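Local coordinates for protein quinoline 2-oxidoreductase medium subunit (Pseudomonas putida, PDB 1T3Q) that binds FAD as the medium subunit of the molybdenum hydroxylase quinoline 2-oxidoreductase and probably takes part in its oxidoreductase chemistry, at residues V90-L93 / P94-L97; F126-T130 / L131-M135; K269-T272 / Q273-I276. One frame throughout, in Å; residues are numbered along the deposited sequence.

Contact 1: residues V90-L93 / P94-L97; sequences VPIL and PKVL
With CG1 swung opposite the backbone N (chi1 -176°), Ile92 points its longer branch obliquely toward the next turn of the helix, where CG1 packs on Val96 CG2 at 3.9 Å. The motif is the i to i+4 packing of a short alpha-helix, residues 92-97, inside the FAD-binding domain. Val96 completes the pairing by turning CG2 back beside its own N, while its side chain also touches Glu123, Met124 and Leu127 of helix 123-130. Beyond CG1, the terminal methyl CD1 of Ile92 meets Lys95 CE at 4.0 Å, the two side chains crossing at about a right angle; the bend of the lysine at chi3 helps to carry NZ to its salt bridge with Glu179 on strand 177-183. The opening turn is closed by Leu93 N, which donates to Val90 O at 2.9 Å. Pro94, which has no N-H to offer, fits into the same turn with its ring against the backbone, CG lying 3.2 Å from Pro91 O. Val96 N then bonds to Ile92 O at 3.0 Å, with a weak second bond to Leu93 O, and Leu97 N reaches Leu93 O on a fairly straight path of 159°. Beside this last bond the packing is tight: Leu93 CD2 presses on Leu97 CD1 at 3.5 Å, closer than usual van der Waals contact.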
ATOM      1  N   VAL C  90     -27.705 -30.833 -43.106  1.00 31.27           N
ATOM      2  CA  VAL C  90     -27.782 -31.765 -41.981  1.00 30.57           C
ATOM      3  C   VAL C  90     -28.339 -31.068 -40.737  1.00 31.07           C
ATOM      4  O   VAL C  90     -27.626 -30.863 -39.751  1.00 30.31           O
ATOM      5  CB  VAL C  90     -26.378 -32.353 -41.664  1.00 30.90           C
ATOM      6  CG1 VAL C  90     -26.483 -33.437 -40.596  1.00 29.89           C
ATOM      7  CG2 VAL C  90     -25.754 -32.919 -42.934  1.00 29.99           C
ATOM      8  N   PRO C  91     -29.633 -30.706 -40.769  1.00 30.38           N
ATOM      9  CA  PRO C  91     -30.313 -30.025 -39.662  1.00 29.94           C
ATOM     10  C   PRO C  91     -30.191 -30.683 -38.290  1.00 29.09           C
ATOM     11  O   PRO C  91     -30.360 -30.019 -37.269  1.00 28.95           O
ATOM     12  CB  PRO C  91     -31.762 -29.938 -40.145  1.00 30.65           C
ATOM     13  CG  PRO C  91     -31.889 -31.112 -41.067  1.00 30.03           C
ATOM     14  CD  PRO C  91     -30.595 -31.054 -41.829  1.00 29.61           C
ATOM     15  N   ILE C  92     -29.898 -31.979 -38.256  1.00 28.04           N
ATOM     16  CA  ILE C  92     -29.762 -32.663 -36.978  1.00 25.64           C
ATOM     17  C   ILE C  92     -28.482 -32.225 -36.268  1.00 26.30           C
ATOM     18  O   ILE C  92     -28.409 -32.239 -35.042  1.00 25.40           O
ATOM     19  CB  ILE C  92     -29.746 -34.206 -37.151  1.00 27.40           C
ATOM     20  CG1 ILE C  92     -29.710 -34.884 -35.779  1.00 24.42           C
ATOM     21  CG2 ILE C  92     -28.538 -34.633 -37.987  1.00 25.35           C
ATOM     22  CD1 ILE C  92     -30.941 -34.612 -34.914  1.00 24.90           C
ATOM     23  N   LEU C  93     -27.476 -31.823 -37.040  1.00 26.57           N
ATOM     24  CA  LEU C  93     -26.201 -31.398 -36.464  1.00 27.47           C
ATOM     25  C   LEU C  93     -26.369 -30.216 -35.506  1.00 27.31           C
ATOM     26  O   LEU C  93     -25.953 -30.282 -34.352  1.00 26.82           O
ATOM     27  CB  LEU C  93     -25.207 -31.031 -37.573  1.00 28.43           C
ATOM     28  CG  LEU C  93     -23.755 -31.489 -37.388  1.00 30.96           C
ATOM     29  CD1 LEU C  93     -22.886 -30.822 -38.440  1.00 30.63           C
ATOM     30  CD2 LEU C  93     -23.252 -31.147 -36.004  1.00 28.00           C
ATOM     31  N   PRO C  94     -26.980 -29.114 -35.971  1.00 27.52           N
ATOM     32  CA  PRO C  94     -27.135 -27.996 -35.037  1.00 27.46           C
ATOM     33  C   PRO C  94     -28.041 -28.309 -33.842  1.00 27.15           C
ATOM     34  O   PRO C  94     -27.876 -27.732 -32.769  1.00 26.33           O
ATOM     35  CB  PRO C  94     -27.668 -26.863 -35.926  1.00 27.65           C
ATOM     36  CG  PRO C  94     -28.312 -27.572 -37.069  1.00 29.17           C
ATOM     37  CD  PRO C  94     -27.375 -28.723 -37.334  1.00 28.79           C
ATOM     38  N   LYS C  95     -28.990 -29.225 -34.011  1.00 26.05           N
ATOM     39  CA  LYS C  95     -29.871 -29.561 -32.898  1.00 26.68           C
ATOM     40  C   LYS C  95     -29.113 -30.343 -31.825  1.00 25.70           C
ATOM     41  O   LYS C  95     -29.413 -30.243 -30.631  1.00 24.85           O
ATOM     42  CB  LYS C  95     -31.088 -30.350 -33.391  1.00 28.33           C
ATOM     43  CG  LYS C  95     -31.984 -29.525 -34.309  1.00 33.02           C
ATOM     44  CD  LYS C  95     -33.395 -30.077 -34.405  1.00 35.40           C
ATOM     45  CE  LYS C  95     -33.429 -31.441 -35.056  1.00 37.47           C
ATOM     46  NZ  LYS C  95     -34.838 -31.885 -35.254  1.00 40.57           N
ATOM     47  N   VAL C  96     -28.118 -31.113 -32.253  1.00 23.95           N
ATOM     48  CA  VAL C  96     -27.308 -31.894 -31.327  1.00 23.36           C
ATOM     49  C   VAL C  96     -26.319 -30.973 -30.611  1.00 24.01           C
ATOM     50  O   VAL C  96     -26.080 -31.111 -29.409  1.00 23.55           O
ATOM     51  CB  VAL C  96     -26.514 -33.000 -32.068  1.00 21.65           C
ATOM     52  CG1 VAL C  96     -25.546 -33.683 -31.106  1.00 21.54           C
ATOM     53  CG2 VAL C  96     -27.477 -34.030 -32.659  1.00 21.99           C
ATOM     54  N   LEU C  97     -25.760 -30.025 -31.358  1.00 24.67           N
ATOM     55  CA  LEU C  97     -24.789 -29.083 -30.816  1.00 24.82           C
ATOM     56  C   LEU C  97     -25.348 -28.186 -29.716  1.00 26.27           C
ATOM     57  O   LEU C  97     -24.587 -27.613 -28.936  1.00 25.09           O
ATOM     58  CB  LEU C  97     -24.208 -28.234 -31.947  1.00 26.02           C
ATOM     59  CG  LEU C  97     -23.259 -29.000 -32.876  1.00 25.94           C
ATOM     60  CD1 LEU C  97     -23.026 -28.216 -34.155  1.00 24.78           C
ATOM     61  CD2 LEU C  97     -21.947 -29.259 -32.153  1.00 25.80           C
TER

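Contact 2: residues F126-T130 / L131-M135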
ATOM      1  N   PHE C 126     -20.257 -39.652 -31.321  1.00 21.27           N
ATOM      2  CA  PHE C 126     -21.460 -40.469 -31.388  1.00 20.96           C
ATOM      3  C   PHE C 126     -22.284 -40.154 -32.629  1.00 21.54           C
ATOM      4  O   PHE C 126     -22.730 -41.059 -33.334  1.00 22.85           O
ATOM      5  CB  PHE C 126     -22.334 -40.240 -30.147  1.00 20.72           C
ATOM      6  CG  PHE C 126     -23.762 -40.689 -30.324  1.00 21.74           C
ATOM      7  CD1 PHE C 126     -24.088 -42.044 -30.325  1.00 22.34           C
ATOM      8  CD2 PHE C 126     -24.775 -39.758 -30.533  1.00 22.74           C
ATOM      9  CE1 PHE C 126     -25.405 -42.464 -30.535  1.00 22.12           C
ATOM     10  CE2 PHE C 126     -26.094 -40.167 -30.745  1.00 20.08           C
ATOM     11  CZ  PHE C 126     -26.410 -41.522 -30.746  1.00 22.22           C
ATOM     12  N   LEU C 127     -22.494 -38.868 -32.888  1.00 21.10           N
ATOM     13  CA  LEU C 127     -23.299 -38.448 -34.031  1.00 20.58           C
ATOM     14  C   LEU C 127     -22.682 -38.781 -35.386  1.00 21.85           C
ATOM     15  O   LEU C 127     -23.355 -39.318 -36.270  1.00 21.78           O
ATOM     16  CB  LEU C 127     -23.577 -36.946 -33.960  1.00 21.19           C
ATOM     17  CG  LEU C 127     -24.547 -36.420 -35.022  1.00 22.10           C
ATOM     18  CD1 LEU C 127     -25.924 -37.049 -34.820  1.00 22.63           C
ATOM     19  CD2 LEU C 127     -24.637 -34.904 -34.926  1.00 20.66           C
ATOM     20  N   MET C 128     -21.407 -38.455 -35.560  1.00 20.77           N
ATOM     21  CA  MET C 128     -20.746 -38.734 -36.831  1.00 21.77           C
ATOM     22  C   MET C 128     -20.811 -40.218 -37.182  1.00 21.77           C
ATOM     23  O   MET C 128     -21.068 -40.577 -38.330  1.00 21.81           O
ATOM     24  CB  MET C 128     -19.292 -38.261 -36.790  1.00 21.60           C
ATOM     25  CG  MET C 128     -19.140 -36.755 -36.650  1.00 19.63           C
ATOM     26  SD  MET C 128     -20.029 -35.822 -37.928  1.00 23.70           S
ATOM     27  CE  MET C 128     -21.532 -35.333 -37.038  1.00 21.54           C
ATOM     28  N   ALA C 129     -20.584 -41.078 -36.193  1.00 21.83           N
ATOM     29  CA  ALA C 129     -20.634 -42.518 -36.423  1.00 23.11           C
ATOM     30  C   ALA C 129     -22.042 -42.921 -36.828  1.00 23.87           C
ATOM     31  O   ALA C 129     -22.237 -43.672 -37.783  1.00 24.32           O
ATOM     32  CB  ALA C 129     -20.217 -43.275 -35.159  1.00 22.16           C
ATOM     33  N   THR C 130     -23.021 -42.403 -36.094  1.00 23.09           N
ATOM     34  CA  THR C 130     -24.423 -42.695 -36.338  1.00 22.61           C
ATOM     35  C   THR C 130     -24.900 -42.218 -37.709  1.00 22.13           C
ATOM     36  O   THR C 130     -25.728 -42.870 -38.351  1.00 21.33           O
ATOM     37  CB  THR C 130     -25.295 -42.060 -35.232  1.00 22.23           C
ATOM     38  OG1 THR C 130     -24.942 -42.635 -33.967  1.00 24.32           O
ATOM     39  CG2 THR C 130     -26.765 -42.303 -35.494  1.00 21.25           C
ATOM     40  N   LEU C 131     -24.383 -41.081 -38.156  1.00 22.20           N
ATOM     41  CA  LEU C 131     -24.770 -40.537 -39.452  1.00 23.79           C
ATOM     42  C   LEU C 131     -23.949 -41.137 -40.585  1.00 23.89           C
ATOM     43  O   LEU C 131     -24.096 -40.747 -41.742  1.00 24.27           O
ATOM     44  CB  LEU C 131     -24.616 -39.016 -39.448  1.00 22.80           C
ATOM     45  CG  LEU C 131     -25.579 -38.296 -38.505  1.00 24.12           C
ATOM     46  CD1 LEU C 131     -25.304 -36.807 -38.537  1.00 23.86           C
ATOM     47  CD2 LEU C 131     -27.016 -38.595 -38.919  1.00 24.96           C
ATOM     48  N   GLY C 132     -23.083 -42.084 -40.246  1.00 23.90           N
ATOM     49  CA  GLY C 132     -22.254 -42.728 -41.250  1.00 24.49           C
ATOM     50  C   GLY C 132     -21.318 -41.780 -41.972  1.00 24.28           C
ATOM     51  O   GLY C 132     -21.161 -41.856 -43.189  1.00 25.58           O
ATOM     52  N   ALA C 133     -20.679 -40.886 -41.228  1.00 24.15           N
ATOM     53  CA  ALA C 133     -19.762 -39.937 -41.837  1.00 24.02           C
ATOM     54  C   ALA C 133     -18.412 -40.586 -42.130  1.00 24.15           C
ATOM     55  O   ALA C 133     -18.112 -41.680 -41.647  1.00 23.61           O
ATOM     56  CB  ALA C 133     -19.577 -38.730 -40.928  1.00 24.01           C
ATOM     57  N   THR C 134     -17.608 -39.902 -42.934  1.00 22.79           N
ATOM     58  CA  THR C 134     -16.280 -40.380 -43.285  1.00 23.38           C
ATOM     59  C   THR C 134     -15.247 -39.336 -42.868  1.00 22.33           C
ATOM     60  O   THR C 134     -15.436 -38.148 -43.107  1.00 23.52           O
ATOM     61  CB  THR C 134     -16.147 -40.604 -44.808  1.00 23.12           C
ATOM     62  OG1 THR C 134     -17.098 -41.590 -45.235  1.00 23.67           O
ATOM     63  CG2 THR C 134     -14.739 -41.073 -45.159  1.00 24.23           C
ATOM     64  N   MET C 135     -14.165 -39.779 -42.238  1.00 21.87           N
ATOM     65  CA  MET C 135     -13.105 -38.865 -41.832  1.00 23.94           C
ATOM     66  C   MET C 135     -11.968 -38.932 -42.835  1.00 24.38           C
ATOM     67  O   MET C 135     -11.606 -40.016 -43.303  1.00 24.09           O
ATOM     68  CB  MET C 135     -12.537 -39.231 -40.456  1.00 24.81           C
ATOM     69  CG  MET C 135     -13.262 -38.609 -39.288  1.00 28.12           C
ATOM     70  SD  MET C 135     -14.870 -39.323 -39.114  1.00 29.51           S
ATOM     71  CE  MET C 135     -15.229 -38.928 -37.390  1.00 28.50           C
TER
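Leu127 and Leu131, one helical turn apart, form the tight side of this contact: CD1 of Leu131 lodges beside Leu127 CG at 3.6 Å and stays within 4.1 Å of Leu127 CD1 and CD2. Leu127 gets there by placing CG opposite its backbone N (chi1 -173°), which tilts the isobutyl group toward the end of helix 123-130, and the bond from Leu131 N to Leu127 O, 2.8 Å long, fixes the spacing beneath. Substituting alanine for Leu127 would strip away CG and both methyls, so that Leu131 CD1 would probably face a gap and the side chains of Leu93 and Val96 on helix 92-97 would lose a packing partner. On the same last turn, Thr130 OG1 donates to Phe126 O at 2.8 Å, opposite the side of the carbonyl plane used by Thr130 N, and rests over one face of the Phe126 ring, toward its rim.

Met128 meets its partners more loosely, CB lying 4.2 Å from Met135 CE, although both methionines are buried and Val169 and Ile171 pack against Met128. The solvent side is at Gly132, its positive phi (62°) turning the chain out of the helix. Gly132 N comes from above the carbonyl plane of Ala129 to bond its O at 3.1 Å, whereas Ala133 N bonds to Met128 O at 2.9 Å with a nearly linear N-H...O angle (173°), tilted slightly from the carbonyl plane. These two bonds, with Ala133 CB facing Met128 CB at 4.2 Å, make up a Schellman motif with its hydrophobic contact, here ending helix 123-130 and leading into strand 134-139.

Contact 3: residues K269-T272 / Q273-I276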
ATOM      1  N   LYS C 269     -33.116 -46.419 -21.565  1.00 26.36           N
ATOM      2  CA  LYS C 269     -34.380 -46.937 -22.069  1.00 27.75           C
ATOM      3  C   LYS C 269     -35.422 -45.818 -22.164  1.00 28.03           C
ATOM      4  O   LYS C 269     -36.150 -45.715 -23.156  1.00 26.68           O
ATOM      5  CB  LYS C 269     -34.864 -48.063 -21.147  1.00 29.64           C
ATOM      6  CG  LYS C 269     -36.024 -48.895 -21.674  1.00 34.41           C
ATOM      7  CD  LYS C 269     -37.363 -48.239 -21.387  1.00 37.93           C
ATOM      8  CE  LYS C 269     -38.519 -49.156 -21.762  1.00 39.86           C
ATOM      9  NZ  LYS C 269     -39.832 -48.544 -21.415  1.00 41.54           N
ATOM     10  N   ALA C 270     -35.476 -44.970 -21.141  1.00 27.26           N
ATOM     11  CA  ALA C 270     -36.432 -43.863 -21.114  1.00 26.81           C
ATOM     12  C   ALA C 270     -36.145 -42.846 -22.211  1.00 26.20           C
ATOM     13  O   ALA C 270     -37.058 -42.365 -22.877  1.00 25.89           O
ATOM     14  CB  ALA C 270     -36.400 -43.176 -19.748  1.00 25.03           C
ATOM     15  N   ILE C 271     -34.872 -42.522 -22.395  1.00 27.29           N
ATOM     16  CA  ILE C 271     -34.472 -41.556 -23.409  1.00 27.05           C
ATOM     17  C   ILE C 271     -34.682 -42.096 -24.826  1.00 27.21           C
ATOM     18  O   ILE C 271     -35.125 -41.370 -25.722  1.00 26.53           O
ATOM     19  CB  ILE C 271     -32.995 -41.165 -23.227  1.00 28.26           C
ATOM     20  CG1 ILE C 271     -32.797 -40.551 -21.837  1.00 29.47           C
ATOM     21  CG2 ILE C 271     -32.566 -40.194 -24.317  1.00 29.39           C
ATOM     22  CD1 ILE C 271     -33.652 -39.322 -21.573  1.00 31.06           C
ATOM     23  N   THR C 272     -34.364 -43.370 -25.024  1.00 26.04           N
ATOM     24  CA  THR C 272     -34.516 -43.995 -26.333  1.00 25.86           C
ATOM     25  C   THR C 272     -35.980 -44.018 -26.752  1.00 26.49           C
ATOM     26  O   THR C 272     -36.317 -43.701 -27.893  1.00 24.58           O
ATOM     27  CB  THR C 272     -33.957 -45.430 -26.325  1.00 25.12           C
ATOM     28  OG1 THR C 272     -32.537 -45.377 -26.139  1.00 22.39           O
ATOM     29  CG2 THR C 272     -34.267 -46.142 -27.637  1.00 24.27           C
ATOM     30  N   GLN C 273     -36.853 -44.390 -25.820  1.00 25.85           N
ATOM     31  CA  GLN C 273     -38.279 -44.429 -26.099  1.00 26.22           C
ATOM     32  C   GLN C 273     -38.757 -43.034 -26.480  1.00 25.97           C
ATOM     33  O   GLN C 273     -39.523 -42.861 -27.430  1.00 26.38           O
ATOM     34  CB  GLN C 273     -39.034 -44.924 -24.864  1.00 26.13           C
ATOM     35  CG  GLN C 273     -40.531 -44.732 -24.936  1.00 29.80           C
ATOM     36  CD  GLN C 273     -41.257 -45.345 -23.753  1.00 31.89           C
ATOM     37  OE1 GLN C 273     -42.432 -45.071 -23.529  1.00 34.88           O
ATOM     38  NE2 GLN C 273     -40.559 -46.187 -22.997  1.00 32.25           N
ATOM     39  N   ARG C 274     -38.285 -42.037 -25.742  1.00 25.94           N
ATOM     40  CA  ARG C 274     -38.661 -40.654 -25.986  1.00 25.77           C
ATOM     41  C   ARG C 274     -38.245 -40.161 -27.370  1.00 24.91           C
ATOM     42  O   ARG C 274     -39.041 -39.545 -28.082  1.00 23.34           O
ATOM     43  CB  ARG C 274     -38.040 -39.747 -24.921  1.00 28.91           C
ATOM     44  CG  ARG C 274     -38.426 -38.285 -25.064  1.00 33.47           C
ATOM     45  CD  ARG C 274     -37.488 -37.388 -24.274  1.00 36.37           C
ATOM     46  NE  ARG C 274     -37.508 -37.670 -22.843  1.00 37.43           N
ATOM     47  CZ  ARG C 274     -36.661 -37.132 -21.969  1.00 38.50           C
ATOM     48  NH1 ARG C 274     -36.752 -37.437 -20.680  1.00 38.93           N
ATOM     49  NH2 ARG C 274     -35.718 -36.296 -22.382  1.00 36.84           N
ATOM     50  N   VAL C 275     -36.998 -40.427 -27.749  1.00 23.41           N
ATOM     51  CA  VAL C 275     -36.490 -39.986 -29.044  1.00 23.68           C
ATOM     52  C   VAL C 275     -37.156 -40.709 -30.220  1.00 21.87           C
ATOM     53  O   VAL C 275     -37.379 -40.115 -31.280  1.00 22.57           O
ATOM     54  CB  VAL C 275     -34.938 -40.134 -29.116  1.00 25.52           C
ATOM     55  CG1 VAL C 275     -34.537 -41.603 -29.162  1.00 26.76           C
ATOM     56  CG2 VAL C 275     -34.401 -39.383 -30.326  1.00 27.52           C
ATOM     57  N   ILE C 276     -37.488 -41.983 -30.041  1.00 21.63           N
ATOM     58  CA  ILE C 276     -38.152 -42.727 -31.106  1.00 21.07           C
ATOM     59  C   ILE C 276     -39.511 -42.086 -31.390  1.00 23.03           C
ATOM     60  O   ILE C 276     -39.854 -41.823 -32.542  1.00 23.59           O
ATOM     61  CB  ILE C 276     -38.375 -44.201 -30.722  1.00 21.24           C
ATOM     62  CG1 ILE C 276     -37.037 -44.943 -30.711  1.00 20.24           C
ATOM     63  CG2 ILE C 276     -39.360 -44.854 -31.697  1.00 20.61           C
ATOM     64  CD1 ILE C 276     -37.136 -46.367 -30.203  1.00 21.87           C
TER
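The guanidinium group of Arg274 carries Ile271 CD1 on one face, the methyl standing 3.5 Å above the plane and displaced toward the rim. The two side chains run alongside each other, pointing the same way, three residues apart on helix 261-284, the long C-terminal helix that packs on the antiparallel sheet of the C-terminal domain. Ile271 thus covers the flat end of the arginine while NH2 makes a salt bridge to Asp181 on strand 177-183; the arginine also packs on Thr652 of the large subunit, which puts this edge of the helix at a subunit interface. The bend at chi3 (-61°) helps to bring the guanidinium face beside Ile271 CD1.

The backbone holds regular alpha-helical spacing, with Gln273 N bonded to Lys269 O at 3.1 Å and Val275 N to Ile271 O at 2.9 Å. Toward the sheet the side chains are buried and mostly apolar. Thr272 keeps its hydroxyl satisfied by bonding OG1 to Ala268 O, and its methyl, CG2, lies 3.9 Å from Ile276 CD1; both residues touch Ile211. Val275, against Ala195 and Ala197, takes a less usual rotamer for a helix, with CG1 between its backbone N and carbonyl carbon (chi1 70°). This choice brings CG1 to 3.0 Å from Thr272 O, a close approach, while the same oxygen accepts the bond from Ile276 N at 3.0 Å.

In the fold
Contacts 1 and 2 pack against each other within the FAD-binding domain. Their centres are 13 Å apart, with Val96 CG2 meeting Leu127 CD2 at 3.7 Å and Ile92 CG2 meeting Leu131 CD1 at 3.9 Å. Contact 3 stands apart in the C-terminal domain, its nearest atoms about 7 Å from contact 1 and about 8 Å from contact 2. Side chains of all three contacts touch strand 177-183. None of the contacts reaches the flavin cofactor directly: the side chains of Leu97 and Met135 lie about 8 and 9 Å from FAD, where they adjoin the FAD-binding residues His77 and Leu166 respectively.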